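Local coordinates for acetyl xylan esterase (Paenibacillus sp. R4, PDB 6AGQ), which probably hydrolyses acetyl esters of xylan, as a cold-active alpha/beta-hydrolase of the acetyl xylan esterase family, at residues Lys38-Gln43 with Val60-Ala65; Val88-His93 with Arg163-Val168; Arg121-Val126 with Ser151-Gln156; Gly136-Trp141 with Tyr226-Asn231. One frame throughout, in Å; residues are numbered along the deposited sequence.

Interaction 1. Residues Lys38-Gln43 with Val60-Ala65; sequences KPLHAQ and VVYDGA
The His41 ring meets the Asp63 carboxylate edge-on: OD2 of Asp63 lies in the ring plane, 3.5 Å from CD2 of His41, while the two flat groups stand 88° apart. One face of the imidazole carries CB of Pro39. Asp63 OD2 also accepts from a water that donates to Pro39 O as well, so an acidic side chain suits this partly exposed corner. The backbones do the rest. Asp63 N gives a nearly straight bond (172°, 2.8 Å) to Leu40 O, and Gln43 and Val61 form an antiparallel hydrogen-bonded pair, Gln43 N to Val61 O at 2.9 Å and Val61 N to Gln43 O at 3.1 Å. On one side of that pair, CB of Gln43 rests 3.7 Å from CG1 of the beta-branched Val61. Lys38 runs its aliphatic chain along Ala65 O, CG at 3.3 Å, and a bend at chi4 (-60°) brings NZ back to the same oxygen in a weak bond. Leu40 places CG 4.2 Å from Tyr62 CB. The Tyr62 hydroxyl is bound by Asp160 O of helix 153-170, and Arg163 of that helix takes the carbonyls of Lys38 and Asp63. Strand 55-63 lies between the start of edge strand 43-46 and strand 69-77.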
loop_
_atom_site.group_PDB
_atom_site.type_symbol
_atom_site.label_atom_id
_atom_site.label_comp_id
_atom_site.label_asym_id
_atom_site.label_seq_id
_atom_site.Cartn_x
_atom_site.Cartn_y
_atom_site.Cartn_z
ATOM N N LYS A 38 6.516 15.004 -48.226
ATOM C CA LYS A 38 5.209 15.376 -47.659
ATOM C C LYS A 38 5.332 16.787 -47.195
ATOM O O LYS A 38 5.978 17.043 -46.186
ATOM C CB LYS A 38 4.792 14.459 -46.513
ATOM C CG LYS A 38 3.375 13.981 -46.659
ATOM C CD LYS A 38 3.245 12.947 -47.786
ATOM C CE LYS A 38 1.781 12.780 -48.157
ATOM N NZ LYS A 38 0.982 12.318 -46.964
ATOM N N PRO A 39 4.731 17.719 -47.944
ATOM C CA PRO A 39 4.693 19.104 -47.448
ATOM C C PRO A 39 4.076 19.204 -46.010
ATOM O O PRO A 39 3.238 18.363 -45.610
ATOM C CB PRO A 39 3.796 19.813 -48.464
ATOM C CG PRO A 39 3.873 18.969 -49.691
ATOM C CD PRO A 39 3.933 17.556 -49.178
ATOM N N LEU A 40 4.517 20.210 -45.269
ATOM C CA LEU A 40 4.035 20.464 -43.906
ATOM C C LEU A 40 2.586 20.913 -43.844
ATOM O O LEU A 40 1.839 20.476 -42.969
ATOM C CB LEU A 40 4.956 21.450 -43.157
ATOM C CG LEU A 40 5.829 20.792 -42.074
ATOM C CD1 LEU A 40 6.905 19.913 -42.703
ATOM C CD2 LEU A 40 6.440 21.880 -41.206
ATOM N N HIS A 41 2.178 21.757 -44.780
ATOM C CA HIS A 41 0.847 22.384 -44.808
ATOM C C HIS A 41 0.508 23.119 -43.471
ATOM O O HIS A 41 -0.675 23.157 -43.035
ATOM C CB HIS A 41 -0.251 21.380 -45.173
ATOM C CG HIS A 41 -0.224 20.890 -46.587
ATOM N ND1 HIS A 41 0.156 21.680 -47.654
ATOM C CD2 HIS A 41 -0.618 19.703 -47.120
ATOM C CE1 HIS A 41 0.044 20.986 -48.777
ATOM N NE2 HIS A 41 -0.433 19.785 -48.479
ATOM N N ALA A 42 1.532 23.747 -42.870
ATOM C CA ALA A 42 1.393 24.538 -41.644
ATOM C C ALA A 42 0.198 25.538 -41.677
ATOM O O ALA A 42 0.076 26.331 -42.588
ATOM C CB ALA A 42 2.685 25.277 -41.346
ATOM N N GLN A 43 -0.694 25.442 -40.697
ATOM C CA GLN A 43 -1.698 26.458 -40.456
ATOM C C GLN A 43 -1.358 27.055 -39.088
ATOM O O GLN A 43 -0.983 26.352 -38.126
ATOM C CB GLN A 43 -3.123 25.911 -40.465
ATOM C CG GLN A 43 -3.588 25.166 -41.738
ATOM C CD GLN A 43 -4.906 24.385 -41.514
ATOM O OE1 GLN A 43 -4.933 23.147 -41.581
ATOM N NE2 GLN A 43 -6.000 25.115 -41.215
ATOM N N VAL A 60 -1.310 26.002 -33.629
ATOM C CA VAL A 60 -0.512 25.557 -34.771
ATOM C C VAL A 60 -0.919 24.116 -35.103
ATOM O O VAL A 60 -1.150 23.313 -34.170
ATOM C CB VAL A 60 0.963 25.732 -34.375
ATOM C CG1 VAL A 60 1.876 24.779 -35.080
ATOM C CG2 VAL A 60 1.363 27.196 -34.552
ATOM N N VAL A 61 -1.059 23.815 -36.405
ATOM C CA VAL A 61 -1.227 22.446 -36.928
ATOM C C VAL A 61 -0.320 22.275 -38.150
ATOM O O VAL A 61 -0.202 23.200 -38.990
ATOM C CB VAL A 61 -2.714 22.062 -37.165
ATOM C CG1 VAL A 61 -3.423 22.990 -38.139
ATOM C CG2 VAL A 61 -2.827 20.618 -37.628
ATOM N N TYR A 62 0.443 21.178 -38.166
ATOM C CA TYR A 62 1.129 20.751 -39.368
ATOM C C TYR A 62 0.889 19.276 -39.632
ATOM O O TYR A 62 0.608 18.526 -38.737
ATOM C CB TYR A 62 2.642 21.125 -39.358
ATOM C CG TYR A 62 3.463 20.465 -38.269
ATOM C CD1 TYR A 62 3.621 21.061 -37.013
ATOM C CD2 TYR A 62 4.086 19.242 -38.490
ATOM C CE1 TYR A 62 4.325 20.422 -36.010
ATOM C CE2 TYR A 62 4.797 18.608 -37.504
ATOM C CZ TYR A 62 4.949 19.213 -36.266
ATOM O OH TYR A 62 5.669 18.545 -35.271
ATOM N N ASP A 63 1.045 18.847 -40.859
ATOM C CA ASP A 63 0.884 17.395 -41.198
ATOM C C ASP A 63 2.143 16.578 -40.832
ATOM O O ASP A 63 3.285 16.994 -41.105
ATOM C CB ASP A 63 0.645 17.196 -42.695
ATOM C CG ASP A 63 -0.765 17.617 -43.152
ATOM O OD1 ASP A 63 -1.611 18.041 -42.330
ATOM O OD2 ASP A 63 -1.001 17.498 -44.375
ATOM N N GLY A 64 1.925 15.399 -40.250
ATOM C CA GLY A 64 2.966 14.402 -40.162
ATOM C C GLY A 64 3.197 13.791 -41.542
ATOM O O GLY A 64 2.489 14.097 -42.508
ATOM N N ALA A 65 4.169 12.912 -41.606
ATOM C CA ALA A 65 4.550 12.264 -42.849
ATOM C C ALA A 65 3.428 11.417 -43.421
ATOM O O ALA A 65 3.283 11.392 -44.632
ATOM C CB ALA A 65 5.797 11.422 -42.648
HETATM O O HOH W 1 1.034 16.753 -46.260
#

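Interaction 2. Residues Val88-His93 with Arg163-Val168; sequences VLVKYH and RALDFV
Tyr92 OH, hydrogen-bonded to Cys161 O one turn before the touching part of the helix, is the polar atom of this otherwise oily interface; across the contact it meets only methyl groups, CD2 of Leu165 at 4.1 Å and CB of Ala164 at 4.4 Å. The Ala164 methyl comes in at the rim of the ring, near its plane, and the side chains of Tyr92 and Leu165 cross at about a right angle. Tyrosine suits the place because its long flat ring spans from strand to helix and still delivers a hydroxyl to the helix backbone at Cys161 O.

Earlier in strand 86-92, Val88 and Val90 point at the helix. Val168 sits between them: its CG1 lies 3.8 Å from Val88 CG2 and 4.0 Å from Val90 CG2. The isopropyl group of Val168 is turned with CG1 on the N side of its own backbone (chi1 -62°), which presents both methyls to the strand, CG2 reaching Val88 CG1 at 3.9 Å. Val90 CG1 is left to Ala164 CB at 4.2 Å, a small methyl that fits at the usual helix-on-sheet spacing, 9.8 Å between the axes. Helix 153-170 packs on one face of the central sheet, roughly antiparallel to strand 86-92 (150°), as helices flank the sheet in the alpha/beta-hydrolase fold. Leu116 of strand 114-118 and Val181 of strand 179-184 extend the same apolar layer.

No hydrogen bond joins the two segments, so their fit rests on van der Waals contact and the exclusion of water, with the phenol's one polar group satisfied by the helix backbone.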
loop_
_atom_site.group_PDB
_atom_site.type_symbol
_atom_site.label_atom_id
_atom_site.label_comp_id
_atom_site.label_asym_id
_atom_site.label_seq_id
_atom_site.Cartn_x
_atom_site.Cartn_y
_atom_site.Cartn_z
ATOM N N VAL A 88 15.319 29.510 -30.778
ATOM C CA VAL A 88 14.082 28.745 -30.654
ATOM C C VAL A 88 14.273 27.482 -29.826
ATOM O O VAL A 88 15.268 26.827 -29.924
ATOM C CB VAL A 88 13.395 28.433 -32.023
ATOM C CG1 VAL A 88 14.187 27.496 -32.899
ATOM C CG2 VAL A 88 12.016 27.825 -31.849
ATOM N N LEU A 89 13.263 27.172 -29.016
ATOM C CA LEU A 89 13.216 25.982 -28.211
ATOM C C LEU A 89 12.014 25.103 -28.620
ATOM O O LEU A 89 10.846 25.555 -28.735
ATOM C CB LEU A 89 13.156 26.394 -26.751
ATOM C CG LEU A 89 13.399 25.267 -25.767
ATOM C CD1 LEU A 89 14.178 25.795 -24.588
ATOM C CD2 LEU A 89 12.089 24.601 -25.334
ATOM N N VAL A 90 12.290 23.840 -28.854
ATOM C CA VAL A 90 11.207 22.869 -29.143
ATOM C C VAL A 90 11.088 21.943 -27.966
ATOM O O VAL A 90 12.065 21.237 -27.560
ATOM C CB VAL A 90 11.488 22.118 -30.486
ATOM C CG1 VAL A 90 10.443 21.061 -30.748
ATOM C CG2 VAL A 90 11.491 23.103 -31.661
ATOM N N LYS A 91 9.897 21.951 -27.401
ATOM C CA LYS A 91 9.556 21.121 -26.264
ATOM C C LYS A 91 8.709 19.866 -26.672
ATOM O O LYS A 91 7.697 19.972 -27.359
ATOM C CB LYS A 91 8.758 21.956 -25.264
ATOM C CG LYS A 91 8.234 21.205 -24.086
ATOM C CD LYS A 91 7.733 22.111 -22.971
ATOM C CE LYS A 91 7.260 21.265 -21.792
ATOM N NZ LYS A 91 6.530 22.126 -20.815
ATOM N N TYR A 92 9.073 18.706 -26.153
ATOM C CA TYR A 92 8.343 17.444 -26.400
ATOM C C TYR A 92 7.870 16.927 -25.065
ATOM O O TYR A 92 8.522 17.134 -24.046
ATOM C CB TYR A 92 9.273 16.448 -27.025
ATOM C CG TYR A 92 9.920 16.839 -28.351
ATOM C CD1 TYR A 92 9.176 17.153 -29.433
ATOM C CD2 TYR A 92 11.299 16.842 -28.504
ATOM C CE1 TYR A 92 9.753 17.482 -30.642
ATOM C CE2 TYR A 92 11.880 17.139 -29.708
ATOM C CZ TYR A 92 11.088 17.475 -30.782
ATOM O OH TYR A 92 11.663 17.815 -31.991
ATOM N N HIS A 93 6.749 16.243 -25.012
ATOM C CA HIS A 93 6.072 16.054 -23.752
ATOM C C HIS A 93 6.153 14.594 -23.323
ATOM O O HIS A 93 6.519 13.727 -24.088
ATOM C CB HIS A 93 4.622 16.542 -23.807
ATOM C CG HIS A 93 3.752 15.704 -24.684
ATOM N ND1 HIS A 93 3.341 14.418 -24.331
ATOM C CD2 HIS A 93 3.156 15.990 -25.867
ATOM C CE1 HIS A 93 2.558 13.951 -25.291
ATOM N NE2 HIS A 93 2.441 14.878 -26.236
ATOM N N ARG A 163 9.799 16.910 -38.112
ATOM C CA ARG A 163 8.954 17.877 -38.786
ATOM C C ARG A 163 8.617 19.113 -37.921
ATOM O O ARG A 163 8.392 20.185 -38.496
ATOM C CB ARG A 163 7.718 17.171 -39.343
ATOM C CG ARG A 163 8.100 16.249 -40.479
ATOM C CD ARG A 163 7.020 15.243 -40.785
ATOM N NE ARG A 163 5.935 15.848 -41.556
ATOM C CZ ARG A 163 5.946 16.101 -42.856
ATOM N NH1 ARG A 163 7.007 15.794 -43.638
ATOM N NH2 ARG A 163 4.850 16.645 -43.391
ATOM N N ALA A 164 8.629 19.006 -36.591
ATOM C CA ALA A 164 8.625 20.197 -35.732
ATOM C C ALA A 164 9.848 21.115 -35.961
ATOM O O ALA A 164 9.764 22.317 -35.876
ATOM C CB ALA A 164 8.527 19.805 -34.270
ATOM N N LEU A 165 10.997 20.545 -36.269
ATOM C CA LEU A 165 12.165 21.380 -36.628
ATOM C C LEU A 165 11.954 22.023 -38.001
ATOM O O LEU A 165 12.337 23.164 -38.169
ATOM C CB LEU A 165 13.451 20.584 -36.653
ATOM C CG LEU A 165 13.716 19.696 -35.444
ATOM C CD1 LEU A 165 14.893 18.746 -35.720
ATOM C CD2 LEU A 165 13.907 20.527 -34.183
ATOM N N ASP A 166 11.328 21.310 -38.957
ATOM C CA ASP A 166 10.896 21.899 -40.271
ATOM C C ASP A 166 9.927 23.059 -40.020
ATOM O O ASP A 166 9.985 24.061 -40.702
ATOM C CB ASP A 166 10.125 20.901 -41.233
ATOM C CG ASP A 166 10.951 19.644 -41.681
ATOM O OD1 ASP A 166 12.180 19.614 -41.512
ATOM O OD2 ASP A 166 10.340 18.668 -42.230
ATOM N N PHE A 167 8.991 22.894 -39.094
ATOM C CA PHE A 167 8.062 24.000 -38.791
ATOM C C PHE A 167 8.801 25.221 -38.238
ATOM O O PHE A 167 8.620 26.339 -38.772
ATOM C CB PHE A 167 6.957 23.634 -37.818
ATOM C CG PHE A 167 6.078 24.814 -37.431
ATOM C CD1 PHE A 167 5.062 25.249 -38.274
ATOM C CD2 PHE A 167 6.311 25.529 -36.222
ATOM C CE1 PHE A 167 4.288 26.359 -37.921
ATOM C CE2 PHE A 167 5.532 26.619 -35.848
ATOM C CZ PHE A 167 4.512 27.039 -36.693
ATOM N N VAL A 168 9.618 25.054 -37.196
ATOM C CA VAL A 168 10.257 26.237 -36.664
ATOM C C VAL A 168 11.187 26.868 -37.687
ATOM O O VAL A 168 11.278 28.103 -37.724
ATOM C CB VAL A 168 10.933 26.079 -35.273
ATOM C CG1 VAL A 168 9.886 25.716 -34.237
ATOM C CG2 VAL A 168 12.127 25.130 -35.242
#

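Interaction 3. Residues Arg121-Val126 with Ser151-Gln156; sequences RGQGGV and SYYYKQ
In the long connection between strand 114-118 and helix 153-170, the loop of Arg121 and Gln123 is tied to the N-terminal part of the helix through Tyr153. The phenol hydroxyl does two jobs at once: it donates to Arg121 O at 2.7 Å, in the carbonyl plane, and accepts from Gln123 NE2 at 3.0 Å with an N-H...O angle of 149°. The amide of Gln123 lies almost coplanar with the ring, the planes only 13° apart, although the hydroxyl sits somewhat out of the amide plane. Arg121 O, for its part, lies at the ring edge. Tyr153 reaches them because its CG stands opposite the backbone N (chi1 -179°), sending the ring away from the helix. Tyrosine fits here as a rigid spacer whose hydroxyl can donate one hydrogen bond and accept another.

Beyond it, CB of Gln156 sits over the centre of the Arg121 guanidinium, 3.5 Å from CZ. That leaves the guanidinium's edges to acids: Asp129, Asp160 and Asp66 form salt bridges with it, which probably compensate its charge in the interior. Gln123 is held as well by Ser96 N and by Gln186, which also binds the hydroxyl of Tyr154, and Trp141 stacks on Tyr153. Gln186 follows the GxSxG serine Ser185, so this contact probably forms part of the second shell around a nucleophile elbow, as expected in the alpha/beta-hydrolase fold.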
loop_
_atom_site.group_PDB
_atom_site.type_symbol
_atom_site.label_atom_id
_atom_site.label_comp_id
_atom_site.label_asym_id
_atom_site.label_seq_id
_atom_site.Cartn_x
_atom_site.Cartn_y
_atom_site.Cartn_z
ATOM N N ARG A 121 1.421 11.972 -31.192
ATOM C CA ARG A 121 0.263 11.447 -31.848
ATOM C C ARG A 121 -0.559 10.366 -31.086
ATOM O O ARG A 121 -0.035 9.404 -30.543
ATOM C CB ARG A 121 0.677 10.956 -33.227
ATOM C CG ARG A 121 1.740 9.880 -33.172
ATOM C CD ARG A 121 1.729 9.083 -34.429
ATOM N NE ARG A 121 2.018 9.975 -35.541
ATOM C CZ ARG A 121 1.639 9.756 -36.792
ATOM N NH1 ARG A 121 2.004 10.617 -37.732
ATOM N NH2 ARG A 121 0.920 8.655 -37.089
ATOM N N GLY A 122 -1.855 10.600 -30.924
ATOM C CA GLY A 122 -2.659 9.627 -30.230
ATOM C C GLY A 122 -2.643 9.723 -28.733
ATOM O O GLY A 122 -3.353 8.978 -28.111
ATOM N N GLN A 123 -1.862 10.617 -28.123
ATOM C CA GLN A 123 -1.826 10.657 -26.671
ATOM C C GLN A 123 -2.886 11.609 -26.067
ATOM O O GLN A 123 -3.920 11.778 -26.664
ATOM C CB GLN A 123 -0.425 10.862 -26.170
ATOM C CG GLN A 123 0.460 9.741 -26.685
ATOM C CD GLN A 123 1.850 9.742 -26.100
ATOM O OE1 GLN A 123 2.137 10.493 -25.185
ATOM N NE2 GLN A 123 2.720 8.902 -26.643
ATOM N N GLY A 124 -2.661 12.262 -24.936
ATOM C CA GLY A 124 -3.757 12.907 -24.232
ATOM C C GLY A 124 -4.170 14.222 -24.834
ATOM O O GLY A 124 -4.545 15.129 -24.095
ATOM N N GLY A 125 -4.176 14.322 -26.169
ATOM C CA GLY A 125 -4.400 15.616 -26.839
ATOM C C GLY A 125 -5.452 15.514 -27.920
ATOM O O GLY A 125 -6.222 14.505 -28.012
ATOM N N VAL A 126 -5.520 16.580 -28.699
ATOM C CA VAL A 126 -6.430 16.635 -29.856
ATOM C C VAL A 126 -5.773 16.013 -31.113
ATOM O O VAL A 126 -6.398 15.961 -32.154
ATOM C CB VAL A 126 -6.963 18.077 -30.131
ATOM C CG1 VAL A 126 -7.530 18.700 -28.856
ATOM C CG2 VAL A 126 -5.912 18.980 -30.748
ATOM N N SER A 151 6.742 -0.486 -39.080
ATOM C CA SER A 151 5.365 -0.124 -38.654
ATOM C C SER A 151 5.229 0.233 -37.160
ATOM O O SER A 151 4.109 0.424 -36.653
ATOM C CB SER A 151 4.412 -1.297 -39.003
ATOM O OG SER A 151 4.742 -2.437 -38.228
ATOM N N TYR A 152 6.367 0.345 -36.456
ATOM C CA TYR A 152 6.344 0.567 -35.030
ATOM C C TYR A 152 5.898 2.004 -34.648
ATOM O O TYR A 152 6.397 2.958 -35.237
ATOM C CB TYR A 152 7.696 0.248 -34.448
ATOM C CG TYR A 152 7.790 0.474 -32.944
ATOM C CD1 TYR A 152 7.033 -0.298 -32.089
ATOM C CD2 TYR A 152 8.647 1.465 -32.398
ATOM C CE1 TYR A 152 7.117 -0.125 -30.738
ATOM C CE2 TYR A 152 8.719 1.665 -31.025
ATOM C CZ TYR A 152 7.929 0.874 -30.196
ATOM O OH TYR A 152 7.971 1.009 -28.812
ATOM N N TYR A 153 4.990 2.137 -33.658
ATOM C CA TYR A 153 4.515 3.468 -33.164
ATOM C C TYR A 153 5.507 4.648 -33.215
ATOM O O TYR A 153 5.215 5.750 -33.745
ATOM C CB TYR A 153 4.061 3.320 -31.718
ATOM C CG TYR A 153 3.533 4.566 -31.086
ATOM C CD1 TYR A 153 2.271 5.067 -31.445
ATOM C CD2 TYR A 153 4.269 5.235 -30.165
ATOM C CE1 TYR A 153 1.758 6.223 -30.879
ATOM C CE2 TYR A 153 3.791 6.394 -29.592
ATOM C CZ TYR A 153 2.532 6.893 -29.964
ATOM O OH TYR A 153 2.055 8.030 -29.403
ATOM N N TYR A 154 6.717 4.422 -32.724
ATOM C CA TYR A 154 7.648 5.538 -32.591
ATOM C C TYR A 154 8.291 5.921 -33.884
ATOM O O TYR A 154 8.948 6.981 -33.910
ATOM C CB TYR A 154 8.662 5.400 -31.421
ATOM C CG TYR A 154 8.054 5.697 -30.036
ATOM C CD1 TYR A 154 7.805 7.020 -29.613
ATOM C CD2 TYR A 154 7.792 4.654 -29.133
ATOM C CE1 TYR A 154 7.227 7.298 -28.375
ATOM C CE2 TYR A 154 7.269 4.908 -27.869
ATOM C CZ TYR A 154 6.975 6.218 -27.490
ATOM O OH TYR A 154 6.458 6.451 -26.261
ATOM N N LYS A 155 8.077 5.174 -34.973
ATOM C CA LYS A 155 8.631 5.633 -36.230
ATOM C C LYS A 155 7.987 6.954 -36.673
ATOM O O LYS A 155 8.667 7.925 -36.835
ATOM C CB LYS A 155 8.521 4.605 -37.337
ATOM C CG LYS A 155 9.245 5.030 -38.601
ATOM C CD LYS A 155 9.034 4.038 -39.755
ATOM C CE LYS A 155 8.055 4.555 -40.758
ATOM N NZ LYS A 155 7.755 3.479 -41.733
ATOM N N GLN A 156 6.681 6.972 -36.860
ATOM C CA GLN A 156 5.996 8.176 -37.208
ATOM C C GLN A 156 6.091 9.238 -36.099
ATOM O O GLN A 156 6.158 10.438 -36.422
ATOM C CB GLN A 156 4.528 7.911 -37.606
ATOM C CG GLN A 156 4.389 7.308 -38.995
ATOM C CD GLN A 156 4.672 8.313 -40.113
ATOM O OE1 GLN A 156 4.446 9.516 -39.962
ATOM N NE2 GLN A 156 5.207 7.826 -41.218
#

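Interaction 4. Residues Gly136-Trp141 with Tyr226-Asn231; sequences GGIPGW and YVEIKN
Glu228 is the first residue of helix 226-236 to meet the loop, and it slides past Ile138 in the opposite direction. Its CG lies 3.9 Å from Ile138 CG2, while its backbone O is 3.6 Å from Ile138 CG1. The side chain then runs on extended beyond CG (chi2 177°), bringing the carboxylate carbon CD 3.4 Å from Pro139 O, and past Gly140, whose CA is 3.8 Å from OE2. Gly140 adopts a phi of 107°, accessible mainly to glycine, and the missing side chain leaves room for the carboxylate. One water donates to both Ile138 O and Glu228 OE1, each at 2.7 Å, and OE1 also takes the backbone N of Met142, while Tyr95 OH reaches OE2 in a weak bond. An acid thus suits the spot: its oxygens collect donors from a loop, water and a phenol.

One turn on, Asn231 meets Ile138 CD1 with its backbone C (3.6 Å) and with its apolar CB (4.1 Å). The branched isoleucine is well chosen, spreading its carbons over a helix turn between the two residues.

The loop also touches a second subunit, where Pro139 meets that subunit's Trp141. Helix 226-236 lies between two neighbours: Ile229 packs on helix 214-219, and Glu228 and Asn231 face the loop that leads from strand 114-118 to helix 153-170.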
loop_
_atom_site.group_PDB
_atom_site.type_symbol
_atom_site.label_atom_id
_atom_site.label_comp_id
_atom_site.label_asym_id
_atom_site.label_seq_id
_atom_site.Cartn_x
_atom_site.Cartn_y
_atom_site.Cartn_z
ATOM N N GLY A 136 -3.167 -6.000 -32.439
ATOM C CA GLY A 136 -3.467 -5.156 -31.301
ATOM C C GLY A 136 -2.289 -4.830 -30.384
ATOM O O GLY A 136 -1.087 -4.902 -30.760
ATOM N N GLY A 137 -2.622 -4.452 -29.145
ATOM C CA GLY A 137 -1.565 -4.273 -28.144
ATOM C C GLY A 137 -1.993 -4.209 -26.715
ATOM O O GLY A 137 -3.123 -4.436 -26.394
ATOM N N ILE A 138 -1.026 -3.843 -25.874
ATOM C CA ILE A 138 -1.213 -3.556 -24.468
ATOM C C ILE A 138 -1.762 -2.129 -24.406
ATOM O O ILE A 138 -1.302 -1.283 -25.172
ATOM C CB ILE A 138 0.169 -3.619 -23.757
ATOM C CG1 ILE A 138 0.819 -5.001 -23.947
ATOM C CG2 ILE A 138 0.100 -3.271 -22.274
ATOM C CD1 ILE A 138 -0.025 -6.212 -23.604
ATOM N N PRO A 139 -2.693 -1.828 -23.464
ATOM C CA PRO A 139 -3.144 -0.429 -23.382
ATOM C C PRO A 139 -1.967 0.540 -23.309
ATOM O O PRO A 139 -1.044 0.278 -22.577
ATOM C CB PRO A 139 -3.939 -0.373 -22.069
ATOM C CG PRO A 139 -4.347 -1.799 -21.804
ATOM C CD PRO A 139 -3.204 -2.629 -22.344
ATOM N N GLY A 140 -2.047 1.660 -24.028
ATOM C CA GLY A 140 -0.885 2.531 -24.313
ATOM C C GLY A 140 -0.402 2.433 -25.749
ATOM O O GLY A 140 -1.121 1.995 -26.627
ATOM N N TRP A 141 0.831 2.809 -25.993
ATOM C CA TRP A 141 1.370 2.941 -27.351
ATOM C C TRP A 141 2.693 2.212 -27.566
ATOM O O TRP A 141 3.038 1.980 -28.711
ATOM C CB TRP A 141 1.512 4.459 -27.706
ATOM C CG TRP A 141 0.217 5.181 -27.530
ATOM C CD1 TRP A 141 -0.812 5.171 -28.394
ATOM C CD2 TRP A 141 -0.233 5.893 -26.381
ATOM N NE1 TRP A 141 -1.851 5.892 -27.898
ATOM C CE2 TRP A 141 -1.529 6.321 -26.645
ATOM C CE3 TRP A 141 0.341 6.225 -25.170
ATOM C CZ2 TRP A 141 -2.266 7.065 -25.741
ATOM C CZ3 TRP A 141 -0.385 6.945 -24.269
ATOM C CH2 TRP A 141 -1.680 7.366 -24.552
ATOM N N TYR A 226 7.576 1.257 -19.471
ATOM C CA TYR A 226 8.372 0.068 -19.727
ATOM C C TYR A 226 7.646 -1.266 -19.357
ATOM O O TYR A 226 7.869 -2.283 -19.994
ATOM C CB TYR A 226 9.713 0.129 -19.058
ATOM C CG TYR A 226 10.689 1.115 -19.606
ATOM C CD1 TYR A 226 11.101 1.052 -20.945
ATOM C CD2 TYR A 226 11.254 2.087 -18.787
ATOM C CE1 TYR A 226 12.014 1.944 -21.458
ATOM C CE2 TYR A 226 12.213 2.989 -19.289
ATOM C CZ TYR A 226 12.575 2.935 -20.631
ATOM O OH TYR A 226 13.533 3.789 -21.142
ATOM N N VAL A 227 6.754 -1.239 -18.382
ATOM C CA VAL A 227 5.985 -2.399 -18.017
ATOM C C VAL A 227 5.096 -2.964 -19.186
ATOM O O VAL A 227 4.828 -4.159 -19.213
ATOM C CB VAL A 227 5.154 -2.139 -16.721
ATOM C CG1 VAL A 227 3.852 -1.433 -17.004
ATOM C CG2 VAL A 227 4.822 -3.448 -16.010
ATOM N N GLU A 228 4.660 -2.120 -20.137
ATOM C CA GLU A 228 3.877 -2.568 -21.306
ATOM C C GLU A 228 4.690 -3.595 -22.112
ATOM O O GLU A 228 4.153 -4.532 -22.644
ATOM C CB GLU A 228 3.532 -1.377 -22.213
ATOM C CG GLU A 228 2.600 -0.334 -21.591
ATOM C CD GLU A 228 2.329 0.884 -22.512
ATOM O OE1 GLU A 228 2.313 0.734 -23.742
ATOM O OE2 GLU A 228 2.099 2.016 -22.012
ATOM N N ILE A 229 5.997 -3.436 -22.173
ATOM C CA ILE A 229 6.820 -4.429 -22.899
ATOM C C ILE A 229 6.806 -5.772 -22.183
ATOM O O ILE A 229 6.686 -6.810 -22.822
ATOM C CB ILE A 229 8.227 -3.902 -23.082
ATOM C CG1 ILE A 229 8.217 -2.725 -24.073
ATOM C CG2 ILE A 229 9.091 -4.942 -23.679
ATOM C CD1 ILE A 229 9.442 -1.876 -23.955
ATOM N N LYS A 230 6.902 -5.756 -20.858
ATOM C CA LYS A 230 6.821 -6.972 -20.074
ATOM C C LYS A 230 5.408 -7.577 -20.267
ATOM O O LYS A 230 5.258 -8.785 -20.510
ATOM C CB LYS A 230 7.173 -6.660 -18.585
ATOM C CG LYS A 230 7.073 -7.835 -17.622
ATOM C CD LYS A 230 6.736 -7.426 -16.178
ATOM C CE LYS A 230 5.257 -7.130 -16.069
ATOM N NZ LYS A 230 4.811 -6.641 -14.739
ATOM N N ASN A 231 4.367 -6.739 -20.231
ATOM C CA ASN A 231 2.986 -7.249 -20.447
ATOM C C ASN A 231 2.770 -7.758 -21.869
ATOM O O ASN A 231 2.129 -8.717 -22.050
ATOM C CB ASN A 231 1.978 -6.210 -20.017
ATOM C CG ASN A 231 2.031 -5.963 -18.528
ATOM O OD1 ASN A 231 2.746 -6.643 -17.823
ATOM N ND2 ASN A 231 1.340 -4.973 -18.058
HETATM O O HOH W 2 1.235 -0.703 -25.728
#

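Following the chain from the N terminus, interaction 1 comes first, joining the loop after helix 24-36 to the end of strand 55-63 across 16 intervening residues, and it is complete before interaction 2 opens. Interaction 2 spans from strand 86-92 to helix 153-170, and interaction 3, between 121-126 and 151-156, falls wholly within that span. Interaction 4 starts inside the span of interaction 3 and ends far beyond it, at helix 226-236, so it crosses both 2 and 3. Arg163 links interactions 1 and 2, His93 and Gln123 bring 2 and 3 together, and Trp141 joins 3 to 4. Together they tie sheet, helix 153-170, connecting loops and subunit interface.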